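Local structure of Lpg2148(MvcA) (Legionella pneumophila subsp. pneumophila str. Philadelphia 1, 6K11) at residues S16-G20 / T260-W264; E80-G84 / L338-L343; T118-R123 / K328-I334; F225-I229 / Q323-V327; D299-E303 / F313-H317. The protein probably acts as a ubiquitin deamidase that also removes ubiquitin from the host conjugating enzyme UBE2N, and so regulates that enzyme during infection. One frame throughout, in Å; residues are numbered along the deposited sequence.

Interaction 1 of 5, residues S16-G20 / T260-W264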
# COMPACT_ATOMS: atom_id res chain seq x y z
N SER A 16 -11.80 14.60 9.22
CA SER A 16 -10.44 14.35 8.75
C SER A 16 -9.72 15.65 8.36
O SER A 16 -8.54 15.84 8.67
CB SER A 16 -10.46 13.35 7.59
OG SER A 16 -9.14 13.18 7.07
N GLN A 17 -10.43 16.56 7.67
CA GLN A 17 -9.83 17.86 7.34
C GLN A 17 -9.32 18.57 8.58
O GLN A 17 -8.25 19.19 8.55
CB GLN A 17 -10.84 18.77 6.64
CG GLN A 17 -11.20 18.41 5.21
CD GLN A 17 -12.33 19.27 4.69
OE1 GLN A 17 -13.13 19.81 5.46
NE2 GLN A 17 -12.41 19.40 3.37
N SER A 18 -10.09 18.52 9.68
CA SER A 18 -9.74 19.28 10.87
C SER A 18 -8.72 18.57 11.75
O SER A 18 -7.85 19.23 12.33
CB SER A 18 -11.02 19.60 11.68
OG SER A 18 -11.79 20.60 11.01
N TYR A 19 -8.78 17.23 11.87
CA TYR A 19 -8.11 16.55 12.98
C TYR A 19 -7.01 15.58 12.60
O TYR A 19 -6.35 15.06 13.51
CB TYR A 19 -9.14 15.81 13.84
CG TYR A 19 -10.21 16.72 14.40
CD1 TYR A 19 -9.86 17.82 15.19
CD2 TYR A 19 -11.56 16.48 14.16
CE1 TYR A 19 -10.85 18.66 15.71
CE2 TYR A 19 -12.54 17.31 14.66
CZ TYR A 19 -12.19 18.39 15.44
OH TYR A 19 -13.19 19.18 15.95
N GLY A 20 -6.81 15.29 11.31
CA GLY A 20 -5.71 14.45 10.85
C GLY A 20 -5.46 13.16 11.61
O GLY A 20 -6.31 12.26 11.65
N THR A 260 -1.50 12.82 3.01
CA THR A 260 -2.32 12.06 3.94
C THR A 260 -3.79 12.12 3.53
O THR A 260 -4.18 12.86 2.63
CB THR A 260 -2.19 12.60 5.37
OG1 THR A 260 -2.70 13.94 5.39
CG2 THR A 260 -0.70 12.64 5.79
N LEU A 261 -4.61 11.34 4.23
CA LEU A 261 -6.05 11.40 3.99
C LEU A 261 -6.58 12.80 4.30
O LEU A 261 -7.45 13.32 3.57
CB LEU A 261 -6.76 10.34 4.83
CG LEU A 261 -8.29 10.25 4.70
CD1 LEU A 261 -8.68 9.99 3.26
CD2 LEU A 261 -8.83 9.16 5.63
N GLN A 262 -6.05 13.43 5.35
CA GLN A 262 -6.44 14.80 5.67
C GLN A 262 -6.14 15.75 4.50
O GLN A 262 -7.00 16.54 4.10
CB GLN A 262 -5.73 15.26 6.94
CG GLN A 262 -5.75 16.77 7.14
CD GLN A 262 -5.06 17.18 8.42
OE1 GLN A 262 -3.96 16.72 8.73
NE2 GLN A 262 -5.73 18.03 9.19
N ASP A 263 -4.91 15.67 3.96
CA ASP A 263 -4.53 16.46 2.79
C ASP A 263 -5.49 16.22 1.64
O ASP A 263 -5.91 17.16 0.95
CB ASP A 263 -3.10 16.10 2.30
CG ASP A 263 -1.99 16.48 3.28
OD1 ASP A 263 -2.11 17.47 4.03
OD2 ASP A 263 -0.94 15.78 3.26
N TRP A 264 -5.81 14.95 1.39
CA TRP A 264 -6.72 14.58 0.31
C TRP A 264 -8.05 15.30 0.44
O TRP A 264 -8.52 15.95 -0.50
CB TRP A 264 -6.91 13.06 0.33
CG TRP A 264 -7.80 12.49 -0.73
CD1 TRP A 264 -9.13 12.14 -0.60
CD2 TRP A 264 -7.43 12.17 -2.07
NE1 TRP A 264 -9.60 11.62 -1.79
CE2 TRP A 264 -8.57 11.63 -2.71
CE3 TRP A 264 -6.23 12.29 -2.80
CZ2 TRP A 264 -8.55 11.20 -4.04
CZ3 TRP A 264 -6.20 11.85 -4.12
CH2 TRP A 264 -7.36 11.31 -4.73
O HOH W 1 -5.32 19.90 11.91
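Gln17 and Gln262 bring the last turn of helix 4-19 and the first turn of helix 261-266 to 4.9 Å, CA to CA. One helix is ending: Gly20 N still bonds to Ser16 O, but Gly20 itself has positive phi and leaves the helical path. The other is beginning, with Thr260 at its N-cap. Thr260 OG1 accepts from Asp263 N while Asp263 OD2 accepts from Thr260 N, the reciprocal pair of a capping box. From this capped start Gln262 reaches the carbonyls of the opposing helix end; a chi1 of 164° points its chain away from its own N, and it runs on extended past Ser16 O, 3.3 Å from Gln262 CG. Its NE2 donates to Gln17 O at 2.8 Å, almost straight at 172°; the acceptor lies in the amide plane of Gln262, whereas the donor stands above the carbonyl plane of Gln17. The other amide atom, OE1, rests 3.6 Å from Gly20 CA. A water donates to Ser18 O and accepts a weak bond from NE2, linking a second carbonyl to the same amide. Ser16 OG meets Gln262 CA at 3.4 Å, and Gln17 NE2 bonds to Phe265 O further along helix 261-266.

Interaction 2 of 5, residues E80-G84 / L338-L343; sequences ELLLG and LALKNL
Asn342 turns its CG anti to the carbonyl carbon (chi1 -71°), which swings the amide across to the final turn of helix 71-83, where ND2 donates to Leu81 O. Leu338, one helical turn earlier, takes the other course: its first torsion is trans (chi1 175°), and CD2 is carried to 3.6 Å from Leu83 O. The amide bond is 2.9 Å from Asn342 ND2 to Leu81 O and fairly straight at 164°. Leu81 O lies in the plane of the amide, but ND2 approaches from above the carbonyl plane, and Asn342 CB touches the same oxygen, Leu81 O, at 3.3 Å. The last turn of helix 71-83, ended by Gly84 with its positive phi, packs its side against a face of helix 336-351 formed by residues at i, i+1, i+4 and i+5. Ala339 is the small member of that face. With no more than a methyl to accommodate, the backbones draw in until the CA atoms of Leu82 and Ala339 are 4.4 Å apart, and Ala339 CB sits 3.7 Å from Leu82 O. Leu343 extends the apolar seam, its CD2 lying 4.3 Å from Leu81 CD1. Helix 4-19 closes over one side through Val8, which touches both Leu82 and Ala339, while Leu83 packs on Ala88 and Phe91 of helix 85-93.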
# COMPACT_ATOMS: atom_id res chain seq x y z
N GLU A 80 -12.78 0.78 9.35
CA GLU A 80 -13.11 0.65 10.77
C GLU A 80 -14.18 1.66 11.18
O GLU A 80 -15.09 1.34 11.95
CB GLU A 80 -11.86 0.81 11.61
CG GLU A 80 -12.04 0.52 13.08
CD GLU A 80 -11.02 -0.48 13.59
OE1 GLU A 80 -10.54 -0.30 14.73
OE2 GLU A 80 -10.70 -1.44 12.85
N LEU A 81 -14.07 2.90 10.68
CA LEU A 81 -15.07 3.90 11.04
C LEU A 81 -16.43 3.56 10.47
O LEU A 81 -17.46 3.68 11.16
CB LEU A 81 -14.62 5.28 10.58
CG LEU A 81 -13.51 5.88 11.45
CD1 LEU A 81 -12.89 7.09 10.75
CD2 LEU A 81 -14.09 6.26 12.82
N LEU A 82 -16.47 3.10 9.22
CA LEU A 82 -17.77 2.89 8.57
C LEU A 82 -18.39 1.56 8.96
O LEU A 82 -19.62 1.44 8.97
CB LEU A 82 -17.62 2.98 7.05
CG LEU A 82 -17.88 4.35 6.41
CD1 LEU A 82 -17.18 5.48 7.19
CD2 LEU A 82 -17.46 4.35 4.93
N LEU A 83 -17.58 0.55 9.29
CA LEU A 83 -18.09 -0.78 9.58
C LEU A 83 -18.11 -1.12 11.06
O LEU A 83 -18.89 -2.00 11.46
CB LEU A 83 -17.26 -1.85 8.87
CG LEU A 83 -17.46 -1.88 7.35
CD1 LEU A 83 -16.31 -2.62 6.69
CD2 LEU A 83 -18.79 -2.56 7.06
N GLY A 84 -17.28 -0.49 11.87
CA GLY A 84 -17.01 -0.97 13.21
C GLY A 84 -15.98 -2.09 13.22
O GLY A 84 -15.74 -2.75 12.22
N LEU A 338 -24.65 3.27 12.38
CA LEU A 338 -23.47 2.79 13.08
C LEU A 338 -22.24 3.63 12.74
O LEU A 338 -21.46 3.99 13.63
CB LEU A 338 -23.24 1.32 12.73
CG LEU A 338 -21.97 0.65 13.27
CD1 LEU A 338 -21.84 0.87 14.78
CD2 LEU A 338 -22.01 -0.82 12.94
N ALA A 339 -22.06 3.96 11.45
CA ALA A 339 -20.92 4.78 11.03
C ALA A 339 -20.95 6.16 11.70
O ALA A 339 -19.93 6.64 12.20
CB ALA A 339 -20.90 4.91 9.51
N LEU A 340 -22.12 6.80 11.71
CA LEU A 340 -22.26 8.11 12.37
C LEU A 340 -22.00 8.02 13.87
O LEU A 340 -21.51 8.98 14.47
CB LEU A 340 -23.65 8.69 12.11
CG LEU A 340 -23.96 9.17 10.68
CD1 LEU A 340 -25.47 9.33 10.47
CD2 LEU A 340 -23.21 10.46 10.37
N LYS A 341 -22.36 6.90 14.49
CA LYS A 341 -22.05 6.69 15.91
C LYS A 341 -20.56 6.51 16.14
O LYS A 341 -20.01 7.04 17.11
CB LYS A 341 -22.80 5.48 16.44
CG LYS A 341 -22.59 5.30 17.92
CD LYS A 341 -23.83 4.79 18.62
CE LYS A 341 -23.55 4.53 20.09
NZ LYS A 341 -23.75 3.11 20.43
N ASN A 342 -19.90 5.74 15.27
CA ASN A 342 -18.44 5.63 15.35
C ASN A 342 -17.76 6.98 15.18
O ASN A 342 -16.79 7.30 15.89
CB ASN A 342 -17.94 4.65 14.28
CG ASN A 342 -18.32 3.21 14.60
OD1 ASN A 342 -18.61 2.89 15.75
ND2 ASN A 342 -18.31 2.35 13.59
N LEU A 343 -18.22 7.78 14.23
CA LEU A 343 -17.65 9.10 14.01
C LEU A 343 -17.91 10.01 15.21
O LEU A 343 -17.04 10.79 15.61
CB LEU A 343 -18.21 9.70 12.72
CG LEU A 343 -17.67 9.07 11.44
CD1 LEU A 343 -18.66 9.26 10.29
CD2 LEU A 343 -16.27 9.66 11.07

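Interaction 3 of 5, residues T118-R123 / K328-I334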
# COMPACT_ATOMS: atom_id res chain seq x y z
N THR A 118 -29.53 1.94 -0.54
CA THR A 118 -28.31 1.26 -0.12
C THR A 118 -27.14 2.24 -0.00
O THR A 118 -27.08 3.26 -0.71
CB THR A 118 -27.95 0.13 -1.09
OG1 THR A 118 -26.96 -0.72 -0.50
CG2 THR A 118 -27.43 0.67 -2.40
N ASN A 119 -26.24 1.94 0.93
CA ASN A 119 -24.98 2.66 1.10
C ASN A 119 -23.85 1.65 0.94
O ASN A 119 -23.81 0.66 1.68
CB ASN A 119 -24.89 3.32 2.47
CG ASN A 119 -26.01 4.30 2.70
OD1 ASN A 119 -25.95 5.44 2.26
ND2 ASN A 119 -27.05 3.85 3.40
N LEU A 120 -22.95 1.91 0.00
CA LEU A 120 -21.95 0.93 -0.42
C LEU A 120 -20.55 1.45 -0.14
O LEU A 120 -20.25 2.62 -0.39
CB LEU A 120 -22.08 0.62 -1.91
CG LEU A 120 -23.39 -0.04 -2.36
CD1 LEU A 120 -23.51 -0.03 -3.87
CD2 LEU A 120 -23.45 -1.45 -1.81
N LEU A 121 -19.69 0.56 0.36
CA LEU A 121 -18.27 0.83 0.53
C LEU A 121 -17.51 -0.17 -0.32
O LEU A 121 -17.71 -1.39 -0.20
CB LEU A 121 -17.85 0.72 2.00
CG LEU A 121 -16.34 0.81 2.27
CD1 LEU A 121 -15.81 2.20 1.95
CD2 LEU A 121 -16.01 0.47 3.72
N ILE A 122 -16.65 0.33 -1.20
CA ILE A 122 -15.79 -0.49 -2.04
C ILE A 122 -14.35 -0.24 -1.63
O ILE A 122 -13.93 0.92 -1.49
CB ILE A 122 -15.99 -0.18 -3.53
CG1 ILE A 122 -17.48 -0.08 -3.88
CG2 ILE A 122 -15.27 -1.23 -4.38
CD1 ILE A 122 -17.72 0.54 -5.24
N ARG A 123 -13.60 -1.30 -1.42
CA ARG A 123 -12.17 -1.19 -1.15
C ARG A 123 -11.42 -1.75 -2.35
O ARG A 123 -11.75 -2.83 -2.84
CB ARG A 123 -11.78 -1.94 0.13
CG ARG A 123 -10.29 -1.83 0.43
CD ARG A 123 -9.90 -2.31 1.83
NE ARG A 123 -8.45 -2.16 2.06
CZ ARG A 123 -7.89 -2.01 3.26
NH1 ARG A 123 -8.64 -1.94 4.35
NH2 ARG A 123 -6.57 -1.88 3.36
N LYS A 328 -8.16 -5.00 -8.20
CA LYS A 328 -9.09 -5.91 -7.54
C LYS A 328 -9.87 -5.12 -6.50
O LYS A 328 -9.43 -4.07 -6.03
CB LYS A 328 -8.37 -7.10 -6.88
CG LYS A 328 -7.19 -6.74 -6.02
CD LYS A 328 -6.27 -7.95 -5.71
CE LYS A 328 -5.35 -7.61 -4.54
NZ LYS A 328 -4.16 -8.49 -4.37
N PHE A 329 -11.05 -5.64 -6.14
CA PHE A 329 -11.99 -4.90 -5.32
C PHE A 329 -12.81 -5.86 -4.48
O PHE A 329 -12.94 -7.05 -4.79
CB PHE A 329 -12.93 -4.04 -6.18
CG PHE A 329 -13.93 -4.86 -6.95
CD1 PHE A 329 -15.17 -5.18 -6.40
CD2 PHE A 329 -13.61 -5.35 -8.21
CE1 PHE A 329 -16.08 -5.95 -7.10
CE2 PHE A 329 -14.52 -6.12 -8.92
CZ PHE A 329 -15.76 -6.42 -8.36
N LYS A 330 -13.37 -5.32 -3.41
CA LYS A 330 -14.35 -6.01 -2.59
C LYS A 330 -15.33 -4.96 -2.10
O LYS A 330 -14.98 -3.79 -1.94
CB LYS A 330 -13.68 -6.75 -1.44
CG LYS A 330 -12.93 -5.86 -0.48
CD LYS A 330 -12.58 -6.64 0.77
CE LYS A 330 -11.12 -6.63 1.08
NZ LYS A 330 -10.70 -7.81 1.89
N ILE A 331 -16.58 -5.38 -1.87
CA ILE A 331 -17.65 -4.43 -1.65
C ILE A 331 -18.55 -4.92 -0.52
O ILE A 331 -18.74 -6.12 -0.32
CB ILE A 331 -18.44 -4.20 -2.97
CG1 ILE A 331 -19.53 -3.15 -2.78
CG2 ILE A 331 -19.00 -5.53 -3.50
CD1 ILE A 331 -20.18 -2.69 -4.07
N THR A 332 -19.10 -3.97 0.23
CA THR A 332 -20.01 -4.28 1.31
C THR A 332 -21.00 -3.14 1.48
O THR A 332 -20.76 -2.01 1.05
CB THR A 332 -19.27 -4.54 2.63
OG1 THR A 332 -20.22 -4.80 3.67
CG2 THR A 332 -18.43 -3.31 3.03
N GLU A 333 -22.13 -3.46 2.10
CA GLU A 333 -23.04 -2.39 2.47
C GLU A 333 -22.62 -1.80 3.81
O GLU A 333 -21.92 -2.43 4.60
CB GLU A 333 -24.48 -2.88 2.51
CG GLU A 333 -24.83 -3.71 1.29
CD GLU A 333 -26.07 -4.55 1.47
OE1 GLU A 333 -25.97 -5.80 1.29
OE2 GLU A 333 -27.13 -3.96 1.74
N ILE A 334 -23.06 -0.57 4.03
CA ILE A 334 -22.72 0.22 5.22
C ILE A 334 -24.02 0.52 5.95
O ILE A 334 -25.04 0.83 5.31
CB ILE A 334 -22.00 1.53 4.81
CG1 ILE A 334 -20.48 1.33 4.64
CG2 ILE A 334 -22.32 2.69 5.75
CD1 ILE A 334 -19.93 0.09 5.21
O HOH W 2 -27.35 0.90 3.87
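Leu121 and Thr332 form a hydrogen-bonded antiparallel pair, as do Arg123 and Lys330, while Leu120 with Glu333 and Ile122 with Ile331 are the alternating non-hydrogen-bonded pairs. The backbone bonds are regular, Leu121 N to Thr332 O being 2.9 Å at 177°. Ile334 N continues the pattern to Asn119 O, 2.8 Å away but more bent, and a water bridges Asn119 ND2 and Ile334 O beside it. Apolar packing divides between the faces. Ile122 and Ile331 run alongside each other in the same direction; with chi1 at -177°, the longer branch of Ile331 sends CD1 to 3.8 Å from Ile122 CG1 and 4.2 Å from Leu120 CD2. On the other face Leu121 CB meets Ile334 CG1 at 3.8 Å. Arg123 and Lys330 share that face through their aliphatic stems, Arg123 CB lying 4.1 Å from Lys330 CG, but their charged ends part: Arg123 NH1 bonds Asn76 OD1, and Lys330 NZ bonds the carbonyls of Phe91 and Thr94. The pairing joins strands 120-129 and 325-333 of the five-stranded antiparallel sheet, whose strand 228-238 flanks the former. Helix 104-111 covers the Leu120 and Ile331 face, and helix 71-83 covers that of Leu121 and Arg123.

Interaction 4 of 5, residues F225-I229 / Q323-V327; sequences FDFWI and QPLRV
Arg326 lays its guanidinium flat over the indole of Trp228, the two planes only 12° apart. Its CZ stands 3.6 Å from the centroid of the five-membered ring, close to the ring normal, a cation-pi contact over the face. NH1 of Arg326 lies above the rim of the ring, 3.4 Å from CD1 of Trp228. The stem of the same side chain serves the other half of the indole: Arg326 CG is 3.9 Å from the centroid of the six-membered ring, a CH-pi contact. One long side chain thus spans the whole bicycle, and it can do so because CG of Arg326 is placed between its backbone N and carbonyl carbon (chi1 66°) with the chain extended from there to NE. At the far end of the indole, Trp228 CH2 reaches Pro324 CB at 4.3 Å, and Trp228 CZ3 comes 3.6 Å from Pro324 O. Stacking leaves the in-plane N-H groups of the guanidinium for other partners, and Arg326 NE forms a salt bridge with Asp127. Asp226 OD1 closes an Asx turn by accepting from Trp228 N; it adds an opposite charge 4.4 Å from Arg326 NH2, but far to one side of the guanidinium plane, with no N-H aimed at it. Strands 228-238 and 325-333 are not neighbours. Strand 120-129 runs between them, antiparallel to both, and the stack passes over it. Phe225, just before, packs on Phe162, Phe170 and Phe218, so the chain here passes from the surroundings of the mixed sheet into the antiparallel one.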
# COMPACT_ATOMS: atom_id res chain seq x y z
N PHE A 225 4.84 -19.24 -7.86
CA PHE A 225 5.20 -17.97 -7.28
C PHE A 225 4.13 -16.92 -7.53
O PHE A 225 3.29 -17.07 -8.43
CB PHE A 225 6.52 -17.45 -7.85
CG PHE A 225 7.54 -18.53 -8.08
CD1 PHE A 225 7.99 -19.29 -7.01
CD2 PHE A 225 8.06 -18.75 -9.34
CE1 PHE A 225 8.94 -20.27 -7.21
CE2 PHE A 225 9.00 -19.74 -9.54
CZ PHE A 225 9.44 -20.50 -8.48
N ASP A 226 4.19 -15.86 -6.74
CA ASP A 226 3.32 -14.69 -6.89
C ASP A 226 4.25 -13.50 -7.11
O ASP A 226 4.97 -13.09 -6.20
CB ASP A 226 2.43 -14.51 -5.65
CG ASP A 226 1.44 -13.33 -5.78
OD1 ASP A 226 1.36 -12.68 -6.84
OD2 ASP A 226 0.73 -13.07 -4.78
N PHE A 227 4.31 -13.01 -8.35
CA PHE A 227 5.15 -11.86 -8.67
C PHE A 227 4.46 -10.52 -8.42
O PHE A 227 5.09 -9.47 -8.58
CB PHE A 227 5.58 -11.91 -10.13
CG PHE A 227 6.34 -13.15 -10.50
CD1 PHE A 227 7.29 -13.67 -9.64
CD2 PHE A 227 6.11 -13.77 -11.72
CE1 PHE A 227 8.00 -14.81 -9.99
CE2 PHE A 227 6.83 -14.91 -12.08
CZ PHE A 227 7.77 -15.43 -11.22
N TRP A 228 3.19 -10.54 -8.04
CA TRP A 228 2.45 -9.29 -7.85
C TRP A 228 2.70 -8.74 -6.45
O TRP A 228 2.80 -9.50 -5.47
CB TRP A 228 0.96 -9.53 -8.07
CG TRP A 228 0.62 -9.90 -9.50
CD1 TRP A 228 0.54 -11.16 -10.02
CD2 TRP A 228 0.31 -8.99 -10.57
NE1 TRP A 228 0.19 -11.10 -11.36
CE2 TRP A 228 0.04 -9.78 -11.71
CE3 TRP A 228 0.22 -7.60 -10.67
CZ2 TRP A 228 -0.30 -9.21 -12.94
CZ3 TRP A 228 -0.11 -7.04 -11.89
CH2 TRP A 228 -0.37 -7.84 -13.02
N ILE A 229 2.83 -7.42 -6.35
CA ILE A 229 3.06 -6.76 -5.07
C ILE A 229 2.18 -5.51 -4.99
O ILE A 229 1.94 -4.84 -6.00
CB ILE A 229 4.55 -6.42 -4.88
CG1 ILE A 229 4.81 -5.77 -3.52
CG2 ILE A 229 5.06 -5.54 -5.99
CD1 ILE A 229 6.28 -5.53 -3.27
N GLN A 323 5.46 -1.04 -15.20
CA GLN A 323 5.12 -2.44 -15.02
C GLN A 323 3.62 -2.66 -15.12
O GLN A 323 2.83 -1.77 -14.76
CB GLN A 323 5.61 -2.96 -13.66
CG GLN A 323 7.10 -2.77 -13.41
CD GLN A 323 7.48 -3.20 -12.00
OE1 GLN A 323 6.84 -2.81 -11.03
NE2 GLN A 323 8.53 -4.02 -11.89
N PRO A 324 3.19 -3.83 -15.58
CA PRO A 324 1.76 -4.15 -15.60
C PRO A 324 1.13 -3.96 -14.22
O PRO A 324 1.76 -4.24 -13.20
CB PRO A 324 1.72 -5.62 -16.02
CG PRO A 324 3.00 -5.83 -16.79
CD PRO A 324 4.01 -4.93 -16.13
N LEU A 325 -0.12 -3.49 -14.22
CA LEU A 325 -0.91 -3.32 -13.01
C LEU A 325 -2.20 -4.10 -13.16
O LEU A 325 -2.67 -4.36 -14.27
CB LEU A 325 -1.24 -1.84 -12.75
CG LEU A 325 -0.09 -0.83 -12.70
CD1 LEU A 325 -0.64 0.61 -12.65
CD2 LEU A 325 0.80 -1.11 -11.51
N ARG A 326 -2.79 -4.46 -12.02
CA ARG A 326 -4.10 -5.08 -11.99
C ARG A 326 -4.89 -4.48 -10.84
O ARG A 326 -4.33 -4.06 -9.83
CB ARG A 326 -4.02 -6.60 -11.83
CG ARG A 326 -3.45 -7.07 -10.53
CD ARG A 326 -3.66 -8.56 -10.37
NE ARG A 326 -3.21 -9.02 -9.06
CZ ARG A 326 -2.81 -10.26 -8.80
NH1 ARG A 326 -2.81 -11.17 -9.76
NH2 ARG A 326 -2.41 -10.57 -7.58
N VAL A 327 -6.21 -4.46 -11.01
CA VAL A 327 -7.13 -3.85 -10.07
C VAL A 327 -8.04 -4.94 -9.52
O VAL A 327 -8.62 -5.71 -10.29
CB VAL A 327 -7.97 -2.74 -10.74
CG1 VAL A 327 -8.81 -2.00 -9.70
CG2 VAL A 327 -7.07 -1.77 -11.52

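Interaction 5 of 5, residues D299-E303 / F313-H317; sequences DIYAE and FFCAH
Cys315 and Phe314 are the two bumps that the loop presses onto helix 294-305, and Ala302, with only a methyl beside the taller Tyr301, is the low spot they close on. The sulfur sits where the helix backbone, a methyl and a ring come together: Cys315 SG is 3.8 Å from Ala302 N, 3.9 Å from Ala302 CB and 3.6 Å from Tyr301 CD1. Phe314 lies next to it, with its CB against Ala302 CB at 3.9 Å. A trans first torsion (chi1 -163°) carries the Phe314 ring past the alanine to the tyrosine ring. There Phe314 CE2 meets the edge of that ring, near its plane, at 3.9 Å from Tyr301 CE1. Both bumps belong to a type I beta turn from Phe313 to Ala316, closed by Ala316 N bonding to Phe313 O. They hold its two central positions, so the tip of the turn is what faces the helix. Tyr301 forms a wall of the hollow, and the sulfur makes a Cys sulfur-aromatic contact with it, approaching obliquely at 63° off the ring normal. No hydrogen bond crosses between turn and helix; the fit rests on carbon and sulfur surfaces. The wall itself is fixed at its far end, where Tyr301 OH bonds to Tyr255 OH and Ser231 OG. Tyr255 also meets the Phe314 ring edge-to-face, and Lys321 makes a cation-pi contact with Tyr301 and touches Cys315. Ile300, directed away from the turn, packs on Val287 and Leu288 of helix 278-288.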
# COMPACT_ATOMS: atom_id res chain seq x y z
N ASP A 299 -0.38 8.22 -16.87
CA ASP A 299 -1.34 9.33 -16.89
C ASP A 299 -2.57 9.03 -16.05
O ASP A 299 -3.07 9.91 -15.33
CB ASP A 299 -1.77 9.62 -18.33
CG ASP A 299 -0.73 10.42 -19.12
OD1 ASP A 299 0.28 10.89 -18.53
OD2 ASP A 299 -0.93 10.56 -20.35
N ILE A 300 -3.11 7.80 -16.14
CA ILE A 300 -4.31 7.47 -15.38
C ILE A 300 -3.99 7.35 -13.90
O ILE A 300 -4.75 7.82 -13.03
CB ILE A 300 -4.94 6.17 -15.92
CG1 ILE A 300 -5.39 6.35 -17.37
CG2 ILE A 300 -6.13 5.76 -15.03
CD1 ILE A 300 -6.12 5.14 -17.89
N TYR A 301 -2.88 6.68 -13.59
CA TYR A 301 -2.42 6.55 -12.21
C TYR A 301 -2.24 7.92 -11.56
O TYR A 301 -2.74 8.16 -10.45
CB TYR A 301 -1.12 5.76 -12.20
CG TYR A 301 -0.73 5.15 -10.85
CD1 TYR A 301 -0.08 5.91 -9.89
CD2 TYR A 301 -0.99 3.80 -10.57
CE1 TYR A 301 0.29 5.35 -8.66
CE2 TYR A 301 -0.61 3.24 -9.35
CZ TYR A 301 0.03 4.02 -8.40
OH TYR A 301 0.39 3.46 -7.19
N ALA A 302 -1.58 8.84 -12.26
CA ALA A 302 -1.37 10.18 -11.72
C ALA A 302 -2.69 10.94 -11.59
O ALA A 302 -2.94 11.60 -10.57
CB ALA A 302 -0.38 10.95 -12.60
N GLU A 303 -3.55 10.87 -12.62
CA GLU A 303 -4.84 11.55 -12.56
C GLU A 303 -5.65 11.12 -11.35
O GLU A 303 -6.25 11.96 -10.65
CB GLU A 303 -5.64 11.29 -13.85
CG GLU A 303 -7.03 11.97 -13.89
CD GLU A 303 -7.85 11.61 -15.15
OE1 GLU A 303 -7.39 10.77 -15.97
OE2 GLU A 303 -8.95 12.17 -15.33
N PHE A 313 3.50 15.55 -12.52
CA PHE A 313 4.80 15.06 -12.06
C PHE A 313 4.75 13.69 -11.41
O PHE A 313 5.77 13.00 -11.39
CB PHE A 313 5.42 16.03 -11.04
CG PHE A 313 5.01 17.46 -11.23
CD1 PHE A 313 5.30 18.12 -12.42
CD2 PHE A 313 4.32 18.14 -10.24
CE1 PHE A 313 4.92 19.44 -12.62
CE2 PHE A 313 3.93 19.46 -10.42
CZ PHE A 313 4.24 20.12 -11.62
N PHE A 314 3.58 13.31 -10.86
CA PHE A 314 3.47 12.14 -9.98
C PHE A 314 4.06 10.89 -10.61
O PHE A 314 4.77 10.12 -9.95
CB PHE A 314 1.99 11.92 -9.64
CG PHE A 314 1.75 11.04 -8.45
CD1 PHE A 314 2.22 11.39 -7.19
CD2 PHE A 314 1.00 9.87 -8.58
CE1 PHE A 314 1.98 10.58 -6.08
CE2 PHE A 314 0.75 9.05 -7.47
CZ PHE A 314 1.25 9.41 -6.22
N CYS A 315 3.78 10.67 -11.89
CA CYS A 315 4.28 9.51 -12.62
C CYS A 315 5.17 9.91 -13.79
O CYS A 315 5.24 9.20 -14.80
CB CYS A 315 3.12 8.65 -13.10
SG CYS A 315 2.11 8.04 -11.76
N ALA A 316 5.86 11.05 -13.67
CA ALA A 316 6.75 11.52 -14.72
C ALA A 316 8.14 10.93 -14.55
O ALA A 316 8.59 10.69 -13.42
CB ALA A 316 6.83 13.05 -14.72
N HIS A 317 8.81 10.69 -15.68
CA HIS A 317 10.22 10.28 -15.74
C HIS A 317 10.54 9.07 -14.86
O HIS A 317 9.99 7.99 -15.07
CB HIS A 317 11.10 11.48 -15.41
CG HIS A 317 10.83 12.66 -16.29
ND1 HIS A 317 10.63 12.54 -17.65
CD2 HIS A 317 10.69 13.98 -16.00
CE1 HIS A 317 10.39 13.74 -18.16
NE2 HIS A 317 10.43 14.63 -17.19

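Interaction 5 is the buried contact and wholly apolar across its segments, whereas interaction 4 is a surface one built on a stacked cation. Interactions 1, 2 and 3 are partly buried. Interactions 1 and 2, about 17 Å apart between centres, apply one device twice: a side-chain amide donates to a carbonyl in the last turn of a helix. Interaction 3 relies on main-chain pairing instead, and shares strand 325-333 with interaction 4, which reaches across the same sheet by side chains alone. Direct packing joins neighbours: Leu83 CD2 meets Ile334 CD1 at 3.4 Å between interactions 2 and 3, and Leu325 CD1 meets Tyr301 CD2 at 3.8 Å between interactions 4 and 5.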